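Local coordinates for serpin 2 (Anopheles gambiae, PDB 3PZF), which inhibits clip-domain serine proteases that activate phenoloxidases, and so negatively regulates melanization in the mosquito's immune response, at residues Ser268-Gln271 with Ala272-Met276. Sequence-based numbering, arbitrary orientation.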
loop_
_atom_site.group_PDB
_atom_site.type_symbol
_atom_site.label_atom_id
_atom_site.label_comp_id
_atom_site.label_asym_id
_atom_site.label_seq_id
_atom_site.Cartn_x
_atom_site.Cartn_y
_atom_site.Cartn_z
ATOM N N SER A 268 -16.769 -1.362 10.419
ATOM C CA SER A 268 -17.728 -0.798 9.469
ATOM C C SER A 268 -17.341 -1.197 8.040
ATOM O O SER A 268 -18.209 -1.390 7.185
ATOM C CB SER A 268 -17.827 0.716 9.604
ATOM O OG SER A 268 -16.676 1.339 9.070
ATOM N N LEU A 269 -16.040 -1.359 7.780
ATOM C CA LEU A 269 -15.607 -1.795 6.457
ATOM C C LEU A 269 -15.871 -3.279 6.340
ATOM O O LEU A 269 -16.321 -3.756 5.305
ATOM C CB LEU A 269 -14.119 -1.479 6.203
ATOM C CG LEU A 269 -13.590 -1.842 4.805
ATOM C CD1 LEU A 269 -14.276 -0.998 3.756
ATOM C CD2 LEU A 269 -12.028 -1.670 4.747
ATOM N N HIS A 270 -15.651 -4.016 7.420
ATOM C CA HIS A 270 -16.020 -5.421 7.424
ATOM C C HIS A 270 -17.484 -5.602 6.992
ATOM O O HIS A 270 -17.783 -6.420 6.120
ATOM C CB HIS A 270 -15.837 -6.063 8.804
ATOM C CG HIS A 270 -16.190 -7.511 8.811
ATOM N ND1 HIS A 270 -15.364 -8.473 8.275
ATOM C CD2 HIS A 270 -17.307 -8.158 9.213
ATOM C CE1 HIS A 270 -15.942 -9.652 8.373
ATOM N NE2 HIS A 270 -17.137 -9.485 8.925
ATOM N N GLN A 271 -18.399 -4.866 7.625
ATOM C CA GLN A 271 -19.827 -5.031 7.340
ATOM C C GLN A 271 -20.138 -4.571 5.931
ATOM O O GLN A 271 -20.904 -5.210 5.232
ATOM C CB GLN A 271 -20.675 -4.238 8.322
ATOM C CG GLN A 271 -22.188 -4.429 8.104
ATOM C CD GLN A 271 -23.002 -3.531 8.982
ATOM O OE1 GLN A 271 -22.698 -3.363 10.152
ATOM N NE2 GLN A 271 -24.059 -2.958 8.428
ATOM N N ALA A 272 -19.536 -3.464 5.500
ATOM C CA ALA A 272 -19.851 -2.931 4.158
ATOM C C ALA A 272 -19.456 -3.976 3.108
ATOM O O ALA A 272 -20.207 -4.237 2.181
ATOM C CB ALA A 272 -19.134 -1.622 3.904
ATOM N N LEU A 273 -18.306 -4.619 3.280
ATOM C CA LEU A 273 -17.891 -5.648 2.323
ATOM C C LEU A 273 -18.776 -6.900 2.471
ATOM O O LEU A 273 -19.082 -7.591 1.489
ATOM C CB LEU A 273 -16.425 -6.018 2.492
ATOM C CG LEU A 273 -15.427 -4.842 2.372
ATOM C CD1 LEU A 273 -13.974 -5.330 2.635
ATOM C CD2 LEU A 273 -15.532 -4.125 1.062
ATOM N N TRP A 274 -19.205 -7.167 3.697
ATOM C CA TRP A 274 -20.054 -8.327 3.980
ATOM C C TRP A 274 -21.360 -8.251 3.232
ATOM O O TRP A 274 -21.888 -9.259 2.761
ATOM C CB TRP A 274 -20.321 -8.396 5.496
ATOM C CG TRP A 274 -21.002 -9.659 5.992
ATOM C CD1 TRP A 274 -22.307 -9.807 6.425
ATOM C CD2 TRP A 274 -20.382 -10.930 6.151
ATOM N NE1 TRP A 274 -22.524 -11.118 6.824
ATOM C CE2 TRP A 274 -21.349 -11.814 6.681
ATOM C CE3 TRP A 274 -19.086 -11.404 5.912
ATOM C CZ2 TRP A 274 -21.070 -13.156 6.938
ATOM C CZ3 TRP A 274 -18.807 -12.728 6.172
ATOM C CH2 TRP A 274 -19.793 -13.591 6.689
ATOM N N TYR A 275 -21.894 -7.040 3.115
ATOM C CA TYR A 275 -23.155 -6.801 2.418
ATOM C C TYR A 275 -23.083 -6.908 0.887
ATOM O O TYR A 275 -24.108 -6.889 0.208
ATOM C CB TYR A 275 -23.642 -5.402 2.756
ATOM C CG TYR A 275 -24.382 -5.288 4.063
ATOM C CD1 TYR A 275 -24.210 -6.232 5.084
ATOM C CD2 TYR A 275 -25.269 -4.256 4.280
ATOM C CE1 TYR A 275 -24.881 -6.122 6.277
ATOM C CE2 TYR A 275 -25.962 -4.149 5.468
ATOM C CZ TYR A 275 -25.763 -5.094 6.462
ATOM O OH TYR A 275 -26.445 -4.971 7.640
ATOM N N MET A 276 -21.892 -6.988 0.318
ATOM C CA MET A 276 -21.800 -7.052 -1.134
ATOM C C MET A 276 -22.248 -8.407 -1.641
ATOM O O MET A 276 -21.906 -9.412 -1.069
ATOM C CB MET A 276 -20.352 -6.777 -1.591
ATOM C CG MET A 276 -19.892 -5.393 -1.203
ATOM S SD MET A 276 -18.107 -5.151 -1.509
ATOM C CE MET A 276 -18.137 -4.986 -3.323
#
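Gln271 and Tyr275, one helical turn apart, leave the helix in the same direction and run next to each other. The methylene CG of Gln271 sits over one face of the tyrosine ring in a CH-pi contact, 4.1 Å from the ring centroid. Beyond CG the glutamine runs on extended, which carries its amide up the phenol to the hydroxyl end, the amide and ring planes turned 41° apart. There NE2 of Gln271 comes 3.2 Å from OH of Tyr275, but the angle is too poor for a hydrogen bond.

A ring pair, His270 and Trp274, lies one residue back along the helix. A shared anti first torsion sends both rings the same way, with 24° between their planes. They are offset too far for a real stack: NE2 of His270 approaches CE3 of Trp274 at 4.1 Å.

Four successive i to i+4 backbone bonds hold the helical turn that carries these side chains, from Ala272 N to Ser268 O through Tyr275 N to Gln271 O. The one from Leu273 N to Leu269 O is the straightest, 3.0 Å long.

On the inner side, CD1 of Leu273 meets CG of Leu269 at 4.1 Å. This is the apolar face of a short amphipathic helix, 266-274, resting on the serpin's beta strands: Leu269 packs on Ile249 and Leu273 on Tyr247 in strand 244-251, while Ala272 and Leu273 both touch Ile234 of strand 232-238.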